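Local coordinates for protein putative hydrolase (Agrobacterium vitis, PDB 3LLC) that probably hydrolyses acyl esters and thioesters as an alpha/beta-hydrolase, perhaps releasing fatty acids from acylated proteins, at residues R7-H12 against L28-A33; P38-L43 against L65-I70; A108-S113 against T135-M140. All blocks are in the same frame, centred on the assembly; numbering follows the deposited sequence.

Contact 1 (R7-H12 against L28-A33); sequences RPIETH and LVRAPA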
loop_
_atom_site.group_PDB
_atom_site.type_symbol
_atom_site.label_atom_id
_atom_site.label_comp_id
_atom_site.label_asym_id
_atom_site.label_seq_id
_atom_site.Cartn_x
_atom_site.Cartn_y
_atom_site.Cartn_z
ATOM N N ARG A 7 -23.696 -4.987 8.312
ATOM C CA ARG A 7 -22.460 -5.359 9.072
ATOM C C ARG A 7 -21.693 -4.117 9.549
ATOM O O ARG A 7 -21.171 -3.368 8.724
ATOM C CB ARG A 7 -21.549 -6.269 8.226
ATOM C CG ARG A 7 -22.133 -7.673 7.950
ATOM C CD ARG A 7 -22.797 -8.298 9.188
ATOM N NE ARG A 7 -23.246 -9.670 8.953
ATOM C CZ ARG A 7 -22.537 -10.777 9.188
ATOM N NH1 ARG A 7 -21.300 -10.718 9.684
ATOM N NH2 ARG A 7 -23.079 -11.963 8.925
ATOM N N PRO A 8 -21.619 -3.902 10.885
ATOM C CA PRO A 8 -20.982 -2.695 11.449
ATOM C C PRO A 8 -19.435 -2.700 11.422
ATOM O O PRO A 8 -18.811 -3.761 11.328
ATOM C CB PRO A 8 -21.485 -2.684 12.901
ATOM C CG PRO A 8 -21.649 -4.143 13.238
ATOM C CD PRO A 8 -22.105 -4.813 11.945
ATOM N N ILE A 9 -18.838 -1.511 11.488
ATOM C CA ILE A 9 -17.396 -1.381 11.644
ATOM C C ILE A 9 -17.027 -1.761 13.083
ATOM O O ILE A 9 -17.663 -1.299 14.034
ATOM C CB ILE A 9 -16.907 0.047 11.303
ATOM C CG1 ILE A 9 -17.115 0.343 9.810
ATOM C CG2 ILE A 9 -15.423 0.212 11.637
ATOM C CD1 ILE A 9 -16.798 1.790 9.383
ATOM N N GLU A 10 -16.035 -2.639 13.242
ATOM C CA GLU A 10 -15.519 -3.031 14.581
ATOM C C GLU A 10 -14.071 -2.561 14.748
ATOM O O GLU A 10 -13.298 -2.603 13.787
ATOM C CB GLU A 10 -15.489 -4.538 14.760
ATOM C CG GLU A 10 -16.726 -5.324 14.380
ATOM C CD GLU A 10 -16.386 -6.814 14.302
ATOM O OE1 GLU A 10 -15.987 -7.379 15.352
ATOM O OE2 GLU A 10 -16.481 -7.405 13.197
ATOM N N THR A 11 -13.710 -2.202 15.977
ATOM C CA THR A 11 -12.364 -1.742 16.320
ATOM C C THR A 11 -11.541 -2.895 16.927
ATOM O O THR A 11 -12.023 -3.610 17.794
ATOM C CB THR A 11 -12.456 -0.529 17.303
ATOM O OG1 THR A 11 -12.930 0.626 16.587
ATOM C CG2 THR A 11 -11.110 -0.222 17.935
ATOM N N HIS A 12 -10.303 -3.072 16.464
ATOM C CA HIS A 12 -9.393 -4.140 16.922
ATOM C C HIS A 12 -7.984 -3.597 17.169
ATOM O O HIS A 12 -7.564 -2.650 16.514
ATOM C CB HIS A 12 -9.296 -5.242 15.833
ATOM C CG HIS A 12 -10.555 -6.032 15.656
ATOM N ND1 HIS A 12 -10.793 -7.206 16.335
ATOM C CD2 HIS A 12 -11.659 -5.805 14.901
ATOM C CE1 HIS A 12 -11.999 -7.657 16.027
ATOM N NE2 HIS A 12 -12.542 -6.834 15.150
ATOM N N LEU A 28 -9.751 -1.239 11.757
ATOM C CA LEU A 28 -11.197 -1.062 11.630
ATOM C C LEU A 28 -11.674 -2.090 10.583
ATOM O O LEU A 28 -11.205 -2.061 9.435
ATOM C CB LEU A 28 -11.512 0.365 11.150
ATOM C CG LEU A 28 -11.210 1.515 12.138
ATOM C CD1 LEU A 28 -11.290 2.881 11.438
ATOM C CD2 LEU A 28 -12.146 1.451 13.394
ATOM N N VAL A 29 -12.599 -2.961 10.972
ATOM C CA VAL A 29 -13.006 -4.110 10.146
ATOM C C VAL A 29 -14.524 -4.251 10.032
ATOM O O VAL A 29 -15.280 -4.049 11.003
ATOM C CB VAL A 29 -12.450 -5.440 10.706
ATOM C CG1 VAL A 29 -13.239 -5.889 11.933
ATOM C CG2 VAL A 29 -12.503 -6.521 9.647
ATOM N N ARG A 30 -14.969 -4.570 8.820
ATOM C CA ARG A 30 -16.357 -4.838 8.518
ATOM C C ARG A 30 -16.413 -6.268 7.965
ATOM O O ARG A 30 -15.759 -6.566 6.971
ATOM C CB ARG A 30 -16.822 -3.824 7.468
ATOM C CG ARG A 30 -18.257 -3.868 7.102
ATOM C CD ARG A 30 -18.543 -2.942 5.927
ATOM N NE ARG A 30 -18.326 -1.530 6.237
ATOM C CZ ARG A 30 -19.238 -0.709 6.761
ATOM N NH1 ARG A 30 -20.439 -1.150 7.124
ATOM N NH2 ARG A 30 -18.940 0.563 6.971
ATOM N N ALA A 31 -17.166 -7.153 8.616
ATOM C CA ALA A 31 -17.320 -8.533 8.119
ATOM C C ALA A 31 -18.119 -8.570 6.802
ATOM O O ALA A 31 -19.039 -7.778 6.606
ATOM C CB ALA A 31 -18.004 -9.429 9.185
ATOM N N PRO A 32 -17.782 -9.510 5.899
ATOM C CA PRO A 32 -18.667 -9.747 4.751
ATOM C C PRO A 32 -20.036 -10.285 5.171
ATOM O O PRO A 32 -20.156 -10.911 6.226
ATOM C CB PRO A 32 -17.891 -10.774 3.916
ATOM C CG PRO A 32 -17.041 -11.490 4.892
ATOM C CD PRO A 32 -16.675 -10.483 5.956
ATOM N N ALA A 33 -21.073 -10.011 4.373
ATOM C CA ALA A 33 -22.428 -10.462 4.703
ATOM C C ALA A 33 -22.512 -11.995 4.677
ATOM O O ALA A 33 -23.350 -12.574 5.344
ATOM C CB ALA A 33 -23.450 -9.862 3.753
HETATM O O HOH W 1 -18.842 -6.358 10.921
#

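Contact 2 (P38-L43 against L65-I70); sequences PTCIWL and LGVGAI. With EDO (1,2-ethanediol), chain F.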
loop_
_atom_site.group_PDB
_atom_site.type_symbol
_atom_site.label_atom_id
_atom_site.label_comp_id
_atom_site.label_asym_id
_atom_site.label_seq_id
_atom_site.Cartn_x
_atom_site.Cartn_y
_atom_site.Cartn_z
ATOM N N PRO A 38 -15.463 -11.971 -0.889
ATOM C CA PRO A 38 -14.147 -11.421 -0.615
ATOM C C PRO A 38 -14.158 -10.297 0.424
ATOM O O PRO A 38 -15.225 -9.774 0.789
ATOM C CB PRO A 38 -13.687 -10.879 -1.971
ATOM C CG PRO A 38 -14.927 -10.553 -2.676
ATOM C CD PRO A 38 -15.958 -11.549 -2.215
ATOM N N THR A 39 -12.967 -10.020 0.921
ATOM C CA THR A 39 -12.661 -8.868 1.774
ATOM C C THR A 39 -11.653 -7.936 1.070
ATOM O O THR A 39 -10.568 -8.340 0.638
ATOM C CB THR A 39 -12.115 -9.351 3.142
ATOM O OG1 THR A 39 -13.136 -10.077 3.844
ATOM C CG2 THR A 39 -11.571 -8.149 4.033
ATOM N N CYS A 40 -12.024 -6.666 0.959
ATOM C CA CYS A 40 -11.126 -5.636 0.449
ATOM C C CYS A 40 -10.215 -5.104 1.567
ATOM O O CYS A 40 -10.709 -4.679 2.630
ATOM C CB CYS A 40 -11.952 -4.495 -0.140
ATOM S SG CYS A 40 -13.061 -4.910 -1.522
ATOM N N ILE A 41 -8.912 -5.136 1.324
ATOM C CA ILE A 41 -7.938 -4.605 2.300
ATOM C C ILE A 41 -7.208 -3.407 1.735
ATOM O O ILE A 41 -6.575 -3.444 0.662
ATOM C CB ILE A 41 -6.900 -5.638 2.852
ATOM C CG1 ILE A 41 -6.045 -4.987 3.956
ATOM C CG2 ILE A 41 -6.017 -6.157 1.769
ATOM C CD1 ILE A 41 -5.327 -5.979 4.865
ATOM N N TRP A 42 -7.353 -2.315 2.465
ATOM C CA TRP A 42 -6.676 -1.059 2.155
ATOM C C TRP A 42 -5.216 -1.104 2.602
ATOM O O TRP A 42 -4.919 -1.488 3.735
ATOM C CB TRP A 42 -7.400 0.115 2.860
ATOM C CG TRP A 42 -6.754 1.482 2.529
ATOM C CD1 TRP A 42 -5.985 2.275 3.381
ATOM C CD2 TRP A 42 -6.802 2.186 1.273
ATOM N NE1 TRP A 42 -5.567 3.393 2.716
ATOM C CE2 TRP A 42 -6.027 3.367 1.426
ATOM C CE3 TRP A 42 -7.409 1.933 0.026
ATOM C CZ2 TRP A 42 -5.874 4.306 0.391
ATOM C CZ3 TRP A 42 -7.230 2.860 -1.018
ATOM C CH2 TRP A 42 -6.473 4.042 -0.811
ATOM N N LEU A 43 -4.298 -0.705 1.717
ATOM C CA LEU A 43 -2.896 -0.498 2.068
ATOM C C LEU A 43 -2.545 0.933 1.656
ATOM O O LEU A 43 -2.449 1.222 0.461
ATOM C CB LEU A 43 -1.996 -1.502 1.344
ATOM C CG LEU A 43 -2.291 -2.990 1.629
ATOM C CD1 LEU A 43 -1.631 -3.916 0.569
ATOM C CD2 LEU A 43 -1.859 -3.375 3.066
ATOM N N LEU A 65 -21.959 -3.512 -1.275
ATOM C CA LEU A 65 -21.999 -4.797 -1.986
ATOM C C LEU A 65 -22.066 -6.021 -1.024
ATOM O O LEU A 65 -22.151 -7.168 -1.473
ATOM C CB LEU A 65 -20.796 -4.904 -2.938
ATOM C CG LEU A 65 -20.745 -3.863 -4.071
ATOM C CD1 LEU A 65 -19.479 -4.040 -4.900
ATOM C CD2 LEU A 65 -22.006 -3.946 -4.940
ATOM N N GLY A 66 -22.042 -5.768 0.285
ATOM C CA GLY A 66 -22.084 -6.832 1.299
ATOM C C GLY A 66 -20.775 -7.616 1.401
ATOM O O GLY A 66 -20.763 -8.774 1.796
ATOM N N VAL A 67 -19.669 -6.994 1.037
ATOM C CA VAL A 67 -18.371 -7.652 1.125
ATOM C C VAL A 67 -17.542 -7.080 2.287
ATOM O O VAL A 67 -17.897 -6.053 2.881
ATOM C CB VAL A 67 -17.608 -7.657 -0.218
ATOM C CG1 VAL A 67 -18.513 -8.152 -1.358
ATOM C CG2 VAL A 67 -16.974 -6.303 -0.537
ATOM N N GLY A 68 -16.468 -7.771 2.629
ATOM C CA GLY A 68 -15.656 -7.388 3.755
ATOM C C GLY A 68 -14.777 -6.172 3.463
ATOM O O GLY A 68 -14.443 -5.848 2.295
ATOM N N ALA A 69 -14.369 -5.508 4.541
ATOM C CA ALA A 69 -13.387 -4.414 4.431
ATOM C C ALA A 69 -12.465 -4.373 5.650
ATOM O O ALA A 69 -12.945 -4.472 6.793
ATOM C CB ALA A 69 -14.105 -3.083 4.261
ATOM N N ILE A 70 -11.155 -4.269 5.404
ATOM C CA ILE A 70 -10.139 -4.107 6.462
ATOM C C ILE A 70 -9.326 -2.829 6.190
ATOM O O ILE A 70 -8.802 -2.651 5.100
ATOM C CB ILE A 70 -9.184 -5.298 6.575
ATOM C CG1 ILE A 70 -9.925 -6.563 7.003
ATOM C CG2 ILE A 70 -8.032 -5.004 7.570
ATOM C CD1 ILE A 70 -9.125 -7.847 6.857
HETATM C C1 EDO F . -13.008 -9.503 7.227
HETATM O O1 EDO F . -12.395 -10.780 7.002
HETATM C C2 EDO F . -13.408 -9.394 8.686
HETATM O O2 EDO F . -14.079 -10.573 9.133
#

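Contact 3 (A108-S113 against T135-M140); sequences AILVGS and TQVSGM. With EDO (1,2-ethanediol), chain E.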
loop_
_atom_site.group_PDB
_atom_site.type_symbol
_atom_site.label_atom_id
_atom_site.label_comp_id
_atom_site.label_asym_id
_atom_site.label_seq_id
_atom_site.Cartn_x
_atom_site.Cartn_y
_atom_site.Cartn_z
ATOM N N ALA A 108 -9.176 -12.297 -0.634
ATOM C CA ALA A 108 -8.804 -10.896 -0.424
ATOM C C ALA A 108 -8.588 -10.168 -1.752
ATOM O O ALA A 108 -7.962 -10.720 -2.692
ATOM C CB ALA A 108 -7.511 -10.800 0.411
ATOM N N ILE A 109 -9.040 -8.906 -1.798
ATOM C CA ILE A 109 -8.725 -8.000 -2.884
ATOM C C ILE A 109 -7.837 -6.911 -2.272
ATOM O O ILE A 109 -8.239 -6.250 -1.305
ATOM C CB ILE A 109 -9.993 -7.378 -3.543
ATOM C CG1 ILE A 109 -10.886 -8.449 -4.185
ATOM C CG2 ILE A 109 -9.577 -6.279 -4.571
ATOM C CD1 ILE A 109 -12.331 -8.015 -4.426
ATOM N N LEU A 110 -6.611 -6.775 -2.772
ATOM C CA LEU A 110 -5.651 -5.810 -2.192
ATOM C C LEU A 110 -5.836 -4.489 -2.920
ATOM O O LEU A 110 -5.805 -4.440 -4.161
ATOM C CB LEU A 110 -4.200 -6.284 -2.358
ATOM C CG LEU A 110 -3.881 -7.675 -1.783
ATOM C CD1 LEU A 110 -2.350 -8.024 -1.977
ATOM C CD2 LEU A 110 -4.322 -7.771 -0.287
ATOM N N VAL A 111 -6.029 -3.409 -2.160
ATOM C CA VAL A 111 -6.187 -2.108 -2.753
ATOM C C VAL A 111 -5.072 -1.223 -2.190
ATOM O O VAL A 111 -5.136 -0.796 -1.017
ATOM C CB VAL A 111 -7.594 -1.504 -2.416
ATOM C CG1 VAL A 111 -7.770 -0.193 -3.209
ATOM C CG2 VAL A 111 -8.760 -2.522 -2.760
ATOM N N GLY A 112 -4.037 -0.983 -2.996
ATOM C CA GLY A 112 -2.771 -0.367 -2.534
ATOM C C GLY A 112 -2.519 0.968 -3.197
ATOM O O GLY A 112 -2.476 1.051 -4.427
ATOM N N SER A 113 -2.321 2.001 -2.377
ATOM C CA SER A 113 -2.092 3.375 -2.834
ATOM C C SER A 113 -0.641 3.794 -2.533
ATOM O O SER A 113 -0.181 3.720 -1.369
ATOM C CB SER A 113 -3.037 4.330 -2.102
ATOM O OG SER A 113 -2.756 5.672 -2.492
ATOM N N THR A 135 -5.743 -17.646 2.973
ATOM C CA THR A 135 -6.170 -16.501 2.169
ATOM C C THR A 135 -5.626 -16.490 0.732
ATOM O O THR A 135 -4.425 -16.366 0.517
ATOM C CB THR A 135 -5.765 -15.174 2.846
ATOM O OG1 THR A 135 -6.334 -15.122 4.168
ATOM C CG2 THR A 135 -6.278 -13.975 2.013
ATOM N N GLN A 136 -6.542 -16.602 -0.235
ATOM C CA GLN A 136 -6.223 -16.452 -1.651
ATOM C C GLN A 136 -6.435 -14.974 -2.036
ATOM O O GLN A 136 -7.463 -14.413 -1.713
ATOM C CB GLN A 136 -7.135 -17.330 -2.512
ATOM C CG GLN A 136 -7.469 -18.742 -1.967
ATOM C CD GLN A 136 -6.252 -19.536 -1.480
ATOM O OE1 GLN A 136 -5.130 -19.319 -1.930
ATOM N NE2 GLN A 136 -6.485 -20.467 -0.557
ATOM N N VAL A 137 -5.487 -14.384 -2.740
ATOM C CA VAL A 137 -5.654 -13.009 -3.294
ATOM C C VAL A 137 -6.308 -13.138 -4.672
ATOM O O VAL A 137 -5.732 -13.748 -5.593
ATOM C CB VAL A 137 -4.329 -12.249 -3.352
ATOM C CG1 VAL A 137 -4.487 -10.885 -4.113
ATOM C CG2 VAL A 137 -3.807 -12.007 -1.934
ATOM N N SER A 138 -7.537 -12.629 -4.800
ATOM C CA SER A 138 -8.313 -12.772 -6.035
ATOM C C SER A 138 -8.170 -11.608 -7.007
ATOM O O SER A 138 -8.592 -11.739 -8.158
ATOM C CB SER A 138 -9.795 -13.026 -5.726
ATOM O OG SER A 138 -10.318 -12.014 -4.900
ATOM N N GLY A 139 -7.578 -10.508 -6.560
ATOM C CA GLY A 139 -7.321 -9.344 -7.422
ATOM C C GLY A 139 -6.598 -8.237 -6.682
ATOM O O GLY A 139 -6.536 -8.241 -5.445
HETATM N N MSE A 140 -6.054 -7.281 -7.445
HETATM C CA MSE A 140 -5.296 -6.168 -6.862
HETATM C C MSE A 140 -5.601 -4.909 -7.669
HETATM O O MSE A 140 -5.580 -4.918 -8.909
HETATM C CB MSE A 140 -3.773 -6.447 -6.849
HETATM C CG MSE A 140 -3.310 -7.692 -6.030
HETATM SE SE MSE A 140 -1.409 -8.118 -6.383
HETATM C CE MSE A 140 -1.003 -6.343 -7.134
HETATM C C1 EDO E . -2.097 -15.601 -3.225
HETATM O O1 EDO E . -3.406 -15.998 -3.605
HETATM C C2 EDO E . -1.688 -16.434 -2.028
HETATM O O2 EDO E . -2.081 -17.804 -2.169
#

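Contact 1 (R7-H12 against L28-A33)
With CG turned away from its own backbone N (chi1 -175°) and the chain kinked at chi3 (-65°), R30 reaches across to I9 and R7 in the beta hairpin of strands 9-16 and 23-30, at the edge of the alpha/beta-hydrolase sheet. Its guanidinium turns one face to I9, with NH2 3.4 Å from I9 CG1, while NH1 gives R7 O a weak, bent bond. NH2 is also held in a salt bridge by D59 of helix 53-65. A long, flexible arginine suits this edge because it covers isoleucine while carrying charge to the helix.

E10 and V29 form a hydrogen-bonded antiparallel pair, with E10 N 2.8 Å from V29 O and V29 N 2.9 Å from E10 O. Their side chains share a face of the sheet, where V29 is buried on I70. On the face of R30, beta-branched I9 suits an extended strand, and L28 reaches across to it, I9 CG2 lying 3.9 Å from L28 CD2. Before strand 9-16 and after strand 23-30 the chain is loop, and P32 O lies over one face of the R7 guanidinium, offset toward its rim. A water joins the backbones, donating to P8 O at 2.6 Å and accepting from A31 N at 3.0 Å.

Contact 2 (P38-L43 against L65-I70)
Four backbone hydrogen bonds join P38-W42 to G68-I70 in parallel register, T39 facing G68, C40 facing A69 and I41 facing I70. G68 N reaches P38 O at 3.0 Å, and C40 N comes to G68 O at 2.9 Å from 54° out of the carbonyl plane. I70 N binds C40 O at 2.8 Å and W42 N binds I70 O, the latter almost straight along the C=O direction.

Apolar contact centres on I70. In T39, OG1 lies beside the backbone N (chi1 -65°), which leaves CG2 anti to it and 3.7 Å from I70 CG1. In one of its two conformers, I41 puts CD1 3.9 Å from I70 CG2, the two side chains crossing at an oblique angle. Threonine and isoleucine, both beta-branched, suit a buried strand. G68 has no side chain, so the chains can close to 3.9 Å between T39 CA and G68 CA.

Polar side-chain contact is slight: an ethanediol, probably from the crystallisation liquor, gives T39 OG1 a weak hydrogen bond. G66, at positive phi, closes helix 53-65 in a Schellman motif. The whole is a beta-alpha-beta crossover, with its two strands adjacent in the central sheet of the alpha/beta-hydrolase fold.

Contact 3 (A108-S113 against T135-M140)
L110 and V137 meet at about a right angle, L110 CG 4.0 Å from V137 CG1, in the tightly packed part of this contact. V137 puts CG1 opposite its backbone N (chi1 172°), a torsion that turns CG1 toward L110. Beside them L110 and M140 lie parallel, L110 CB 4.0 Å from M140 CG; M140 is selenomethionine in two conformers, so this detail holds for one of them. Helix 115-128 covers this face through L121, L123, I124 and L127, which suits the apolar side chains of L110, V137 and M140. Buried T135 joins the packing, its CG2 3.8 Å from A108 CB, and gives its hydroxyl to P105. On the other face I109 packs against M265 and I266 of helix 252-266, and I109 CG2 rests 3.7 Å from the backbone G139 O.

The backbones are parallel but unevenly matched: A108 pairs with V137 and L110 with M140, so two steps on one strand answer three on the other, a beta bulge at S138-G139. A108 O accepts from S138 N at 2.9 Å, and L110 N gives to G139 O at 3.0 Å.

The looser, solvent side is Q136, with V137 and S138 partly exposed. Q136 starts away from A108-S113, and its amide makes weak bonds to N133 and an ethanediol, probably from the crystallisation liquor; the backbone Q136 O accepts from A108 N at 2.9 Å. The ethanediol O1 accepts from V137 N at 2.8 Å.

The strand axes cross at 27°; V111-S113 has no contact with T135-M140. G112 opens a GxSxG sequence, consistent with the nucleophile elbow of alpha/beta-hydrolases.

All three contacts lie in one mixed eight-stranded sheet, and they follow one another along the chain, each closing before the next opens. Contact 1 is the hairpin at the sheet's edge; contacts 2 and 3 are two separate beta-alpha-beta units further in. Centres of neighbouring contacts are about 9 Å apart, while contacts 1 and 3 lie about 18 Å apart and do not touch. Strand 23-30 borders strand 68-72, with a probable R30 N to A69 O hydrogen bond, and strand 39-43 borders strand 107-113, where L43 N probably bonds to V111 O. The chain's strand order, 1-2-4-3-5-6-7-8, is that of the alpha/beta-hydrolase fold, with the probable nucleophile elbow following strand 107-113.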